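Local coordinates for nucleoporin nup120 (Schizosaccharomyces pombe, PDB 4GQ2), which serves as a structural component of the nuclear pore complex, whose nucleoporins can also dock transport factors that associate with the pore transiently, at residues S234-S240 with M252-D256; L896-L901 with L922-K927. All coordinates share one frame; numbering follows the deposited sequence.

Contact 1. Residues S234-S240 with M252-D256; sequences SPNTIIS and MLSLD
Ile239 N donates to Leu253 O at 2.9 Å, almost straight at 169°, and Leu253 N returns a bond to Ser240 O at 2.8 Å. Ile239 and Ser240 thus share one partner residue, Leu253, and form a classic beta bulge that shifts the antiparallel register by one. Beyond it, Leu255 N reaches Thr237 O in a more bent bond, and Asp256 N takes an in-plane lone pair of Pro235 O at 3.2 Å. Side chains fill in around these bonds. CG1 of Ile239 is set between its own backbone N and carbonyl carbon (chi1 60°), which lays it against Leu253 O, and CD1 of Ile239 meets CG of Leu253 (4.0 Å), while the CG2 branch meets CD1 of Leu255. CD1 of Ile238 comes within 3.8 Å of SD of Met252, the two side chains meeting at a slant. Further out, the type I turn Ser234-Thr237 presents Pro235 O, and Thr237 N closes the turn on Ser234 O. Ser254 OG donates to Asp256 OD1 at 2.7 Å, which steadies the carboxylate beside CB of Pro235; OD2 of the same group forms a salt bridge with Lys258. Leu253 and Ile239 both also touch Tyr287. Here strands 238-244 and 249-254, a beta hairpin, form the first two strands of a four-stranded antiparallel sheet, the up-and-down blade characteristic of a beta-propeller.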
loop_
_atom_site.group_PDB
_atom_site.type_symbol
_atom_site.label_atom_id
_atom_site.label_comp_id
_atom_site.label_asym_id
_atom_site.label_seq_id
_atom_site.Cartn_x
_atom_site.Cartn_y
_atom_site.Cartn_z
ATOM N N SER A 234 -30.965 33.390 32.355
ATOM C CA SER A 234 -31.264 33.285 33.787
ATOM C C SER A 234 -30.184 32.499 34.547
ATOM O O SER A 234 -29.497 31.666 33.958
ATOM C CB SER A 234 -32.654 32.674 34.005
ATOM O OG SER A 234 -32.667 31.280 33.757
ATOM N N PRO A 235 -30.016 32.770 35.856
ATOM C CA PRO A 235 -28.941 32.095 36.593
ATOM C C PRO A 235 -29.105 30.575 36.700
ATOM O O PRO A 235 -28.118 29.867 36.909
ATOM C CB PRO A 235 -28.998 32.749 37.978
ATOM C CG PRO A 235 -29.631 34.075 37.738
ATOM C CD PRO A 235 -30.662 33.809 36.679
ATOM N N ASN A 236 -30.331 30.079 36.544
ATOM C CA ASN A 236 -30.573 28.636 36.584
ATOM C C ASN A 236 -30.388 27.919 35.227
ATOM O O ASN A 236 -30.548 26.692 35.145
ATOM C CB ASN A 236 -31.938 28.322 37.221
ATOM C CG ASN A 236 -33.106 28.863 36.414
ATOM O OD1 ASN A 236 -33.127 30.035 36.030
ATOM N ND2 ASN A 236 -34.093 28.009 36.162
ATOM N N THR A 237 -30.046 28.685 34.183
ATOM C CA THR A 237 -29.743 28.138 32.857
ATOM C C THR A 237 -28.720 27.005 32.956
ATOM O O THR A 237 -27.650 27.171 33.548
ATOM C CB THR A 237 -29.169 29.213 31.911
ATOM O OG1 THR A 237 -29.999 30.378 31.938
ATOM C CG2 THR A 237 -29.086 28.688 30.477
ATOM N N ILE A 238 -29.059 25.853 32.381
ATOM C CA ILE A 238 -28.180 24.689 32.413
ATOM C C ILE A 238 -27.023 24.909 31.443
ATOM O O ILE A 238 -27.237 25.188 30.259
ATOM C CB ILE A 238 -28.931 23.380 32.067
ATOM C CG1 ILE A 238 -30.237 23.251 32.874
ATOM C CG2 ILE A 238 -28.027 22.161 32.252
ATOM C CD1 ILE A 238 -30.060 23.056 34.367
ATOM N N ILE A 239 -25.803 24.806 31.958
ATOM C CA ILE A 239 -24.606 24.956 31.127
ATOM C C ILE A 239 -23.859 23.633 30.948
ATOM O O ILE A 239 -22.882 23.566 30.207
ATOM C CB ILE A 239 -23.656 26.051 31.657
ATOM C CG1 ILE A 239 -23.185 25.724 33.078
ATOM C CG2 ILE A 239 -24.337 27.414 31.589
ATOM C CD1 ILE A 239 -21.875 26.385 33.457
ATOM N N SER A 240 -24.334 22.593 31.634
ATOM C CA SER A 240 -23.777 21.245 31.541
ATOM C C SER A 240 -24.665 20.278 32.326
ATOM O O SER A 240 -24.987 20.533 33.487
ATOM C CB SER A 240 -22.348 21.214 32.098
ATOM O OG SER A 240 -21.576 20.188 31.504
ATOM N N MET A 252 -26.704 18.408 37.042
ATOM C CA MET A 252 -26.655 19.634 36.256
ATOM C C MET A 252 -25.772 20.686 36.909
ATOM O O MET A 252 -25.663 20.751 38.138
ATOM C CB MET A 252 -28.064 20.196 36.057
ATOM C CG MET A 252 -29.110 19.152 35.688
ATOM S SD MET A 252 -30.809 19.716 35.902
ATOM C CE MET A 252 -30.892 19.999 37.668
ATOM N N LEU A 253 -25.136 21.497 36.067
ATOM C CA LEU A 253 -24.415 22.679 36.500
ATOM C C LEU A 253 -25.076 23.915 35.900
ATOM O O LEU A 253 -25.402 23.936 34.707
ATOM C CB LEU A 253 -22.943 22.597 36.093
ATOM C CG LEU A 253 -22.026 23.751 36.507
ATOM C CD1 LEU A 253 -22.101 24.040 38.001
ATOM C CD2 LEU A 253 -20.597 23.441 36.106
ATOM N N SER A 254 -25.276 24.936 36.734
ATOM C CA SER A 254 -26.004 26.144 36.327
ATOM C C SER A 254 -25.076 27.289 35.926
ATOM O O SER A 254 -23.882 27.254 36.211
ATOM C CB SER A 254 -26.942 26.600 37.446
ATOM O OG SER A 254 -26.207 26.965 38.600
ATOM N N LEU A 255 -25.641 28.303 35.270
ATOM C CA LEU A 255 -24.891 29.492 34.870
ATOM C C LEU A 255 -24.282 30.197 36.086
ATOM O O LEU A 255 -23.214 30.804 35.985
ATOM C CB LEU A 255 -25.783 30.454 34.068
ATOM C CG LEU A 255 -25.143 31.679 33.393
ATOM C CD1 LEU A 255 -24.320 31.290 32.169
ATOM C CD2 LEU A 255 -26.201 32.703 33.008
ATOM N N ASP A 256 -24.961 30.109 37.229
ATOM C CA ASP A 256 -24.429 30.646 38.483
ATOM C C ASP A 256 -23.782 29.570 39.376
ATOM O O ASP A 256 -23.967 29.556 40.596
ATOM C CB ASP A 256 -25.478 31.498 39.233
ATOM C CG ASP A 256 -26.629 30.676 39.822
ATOM O OD1 ASP A 256 -26.793 29.477 39.489
ATOM O OD2 ASP A 256 -27.384 31.247 40.637
#

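Contact 2. Residues L896-L901 with L922-K927; sequences LSCYYL and LADASK
Ser897 OG donates to Ala923 O at 2.6 Å, in the carbonyl plane and on a lone pair, the one direct hydrogen bond between 896-901 and 922-927. With OG beside its own backbone N (chi1 -76°), the hydroxyl reaches the last turn of the other helix and also lies 3.4 Å from CB of Ser926. A water provides a second polar link: it accepts from Ser897 N and donates to Ser926 O, each at 2.8 Å. Without the hydroxyl, as with an alanine here, Ala923 O would probably lose this donor, and the water would be left as the polar tie between the segments. The apolar contacts belong to two successive helices, 895-909 and 913-925, that meet within the HEAT-repeat region; CA of Ser897 and CA of Ala923 are 4.2 Å apart, the nearest CA pair, an approach consistent with the small side chains of both residues. CB of Ala923 lies 3.7 Å from CB of Tyr900 and also touches Leu901, while beyond the pair Ala923 and Leu901 both meet helix 932-949. CB of Leu922 sits over one face of the Tyr900 ring in a CH-pi contact, 4.2 Å from the centroid. At the ring edge, near its plane, Ser926 OG is 3.2 Å from CE2 of Tyr900; this hydroxyl donates to Leu922 O, from above the carbonyl plane.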
loop_
_atom_site.group_PDB
_atom_site.type_symbol
_atom_site.label_atom_id
_atom_site.label_comp_id
_atom_site.label_asym_id
_atom_site.label_seq_id
_atom_site.Cartn_x
_atom_site.Cartn_y
_atom_site.Cartn_z
ATOM N N LEU A 896 8.379 -38.691 -5.939
ATOM C CA LEU A 896 8.796 -37.926 -7.112
ATOM C C LEU A 896 7.725 -38.029 -8.180
ATOM O O LEU A 896 7.255 -37.011 -8.686
ATOM C CB LEU A 896 10.145 -38.402 -7.672
ATOM C CG LEU A 896 11.187 -37.331 -8.057
ATOM C CD1 LEU A 896 12.166 -37.840 -9.109
ATOM C CD2 LEU A 896 10.559 -36.019 -8.516
ATOM N N SER A 897 7.336 -39.265 -8.498
ATOM C CA SER A 897 6.294 -39.534 -9.491
ATOM C C SER A 897 4.982 -38.849 -9.140
ATOM O O SER A 897 4.339 -38.256 -10.017
ATOM C CB SER A 897 6.069 -41.040 -9.649
ATOM O OG SER A 897 7.113 -41.634 -10.398
ATOM N N CYS A 898 4.592 -38.935 -7.863
ATOM C CA CYS A 898 3.377 -38.275 -7.360
ATOM C C CYS A 898 3.397 -36.776 -7.649
ATOM O O CYS A 898 2.398 -36.203 -8.093
ATOM C CB CYS A 898 3.217 -38.512 -5.854
ATOM S SG CYS A 898 2.694 -40.187 -5.406
ATOM N N TYR A 899 4.551 -36.162 -7.395
ATOM C CA TYR A 899 4.779 -34.750 -7.653
ATOM C C TYR A 899 4.614 -34.459 -9.143
ATOM O O TYR A 899 3.857 -33.560 -9.515
ATOM C CB TYR A 899 6.165 -34.336 -7.126
ATOM C CG TYR A 899 6.587 -32.910 -7.441
ATOM C CD1 TYR A 899 5.938 -31.823 -6.856
ATOM C CD2 TYR A 899 7.662 -32.652 -8.309
ATOM C CE1 TYR A 899 6.331 -30.523 -7.133
ATOM C CE2 TYR A 899 8.063 -31.358 -8.592
ATOM C CZ TYR A 899 7.389 -30.296 -8.006
ATOM O OH TYR A 899 7.770 -29.004 -8.278
ATOM N N TYR A 900 5.289 -35.235 -9.990
ATOM C CA TYR A 900 5.171 -35.065 -11.445
ATOM C C TYR A 900 3.753 -35.329 -11.976
ATOM O O TYR A 900 3.305 -34.652 -12.911
ATOM C CB TYR A 900 6.204 -35.914 -12.194
ATOM C CG TYR A 900 7.640 -35.430 -12.073
ATOM C CD1 TYR A 900 7.944 -34.068 -12.023
ATOM C CD2 TYR A 900 8.697 -36.337 -12.037
ATOM C CE1 TYR A 900 9.259 -33.625 -11.917
ATOM C CE2 TYR A 900 10.011 -35.906 -11.937
ATOM C CZ TYR A 900 10.286 -34.550 -11.875
ATOM O OH TYR A 900 11.587 -34.124 -11.774
ATOM N N LEU A 901 3.053 -36.300 -11.377
ATOM C CA LEU A 901 1.631 -36.534 -11.665
ATOM C C LEU A 901 0.800 -35.306 -11.296
ATOM O O LEU A 901 -0.034 -34.846 -12.084
ATOM C CB LEU A 901 1.092 -37.747 -10.896
ATOM C CG LEU A 901 0.015 -38.658 -11.521
ATOM C CD1 LEU A 901 -0.867 -39.274 -10.435
ATOM C CD2 LEU A 901 -0.854 -37.995 -12.587
ATOM N N LEU A 922 7.392 -37.858 -17.350
ATOM C CA LEU A 922 8.358 -37.805 -16.270
ATOM C C LEU A 922 7.877 -38.610 -15.069
ATOM O O LEU A 922 8.669 -39.328 -14.460
ATOM C CB LEU A 922 8.693 -36.355 -15.892
ATOM C CG LEU A 922 9.951 -35.789 -16.572
ATOM C CD1 LEU A 922 10.002 -34.268 -16.496
ATOM C CD2 LEU A 922 11.218 -36.403 -15.981
ATOM N N ALA A 923 6.585 -38.513 -14.749
ATOM C CA ALA A 923 5.998 -39.300 -13.651
ATOM C C ALA A 923 6.198 -40.791 -13.889
ATOM O O ALA A 923 6.545 -41.535 -12.968
ATOM C CB ALA A 923 4.521 -38.981 -13.476
ATOM N N ASP A 924 5.989 -41.208 -15.138
ATOM C CA ASP A 924 6.204 -42.589 -15.562
ATOM C C ASP A 924 7.673 -42.998 -15.408
ATOM O O ASP A 924 7.970 -44.037 -14.820
ATOM C CB ASP A 924 5.746 -42.770 -17.011
ATOM C CG ASP A 924 5.251 -44.173 -17.295
ATOM O OD1 ASP A 924 5.937 -45.141 -16.898
ATOM O OD2 ASP A 924 4.170 -44.302 -17.917
ATOM N N ALA A 925 8.578 -42.167 -15.924
ATOM C CA ALA A 925 10.019 -42.405 -15.817
ATOM C C ALA A 925 10.563 -42.397 -14.376
ATOM O O ALA A 925 11.620 -42.976 -14.113
ATOM C CB ALA A 925 10.780 -41.403 -16.680
ATOM N N SER A 926 9.842 -41.759 -13.448
ATOM C CA SER A 926 10.354 -41.506 -12.085
ATOM C C SER A 926 10.008 -42.550 -11.010
ATOM O O SER A 926 10.453 -42.425 -9.864
ATOM C CB SER A 926 9.919 -40.112 -11.600
ATOM O OG SER A 926 10.553 -39.084 -12.341
ATOM N N LYS A 927 9.213 -43.559 -11.368
ATOM C CA LYS A 927 8.817 -44.614 -10.429
ATOM C C LYS A 927 10.046 -45.350 -9.904
ATOM O O LYS A 927 10.972 -45.643 -10.664
ATOM C CB LYS A 927 7.851 -45.608 -11.084
ATOM C CG LYS A 927 6.651 -44.970 -11.781
ATOM C CD LYS A 927 5.533 -45.967 -12.058
ATOM C CE LYS A 927 5.887 -46.975 -13.146
ATOM N NZ LYS A 927 5.556 -46.499 -14.519
HETATM O O HOH W 1 8.794 -41.573 -7.781
#

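The two contacts lie on opposite sides of the chain's centre, their own centres about 87 Å apart, and they share no element. Contact 1 belongs to the beta-propeller and contact 2 to the HEAT-repeat region near the C-terminus. Both are partly buried, with half of the touching residues buried in contact 1 and three of eight in contact 2. Neither is touched by the other protein chain of the assembly. Main-chain bonds hold the hairpin together, and side chains pack around them; between the helices, whose main-chain bonds run within each helix, cohesion comes largely from side chains, with a serine hydroxyl, an alanine methyl and an aromatic face among them, and from a bridging water. Contact 1 also buries more surface, 523 Å² against 319 Å².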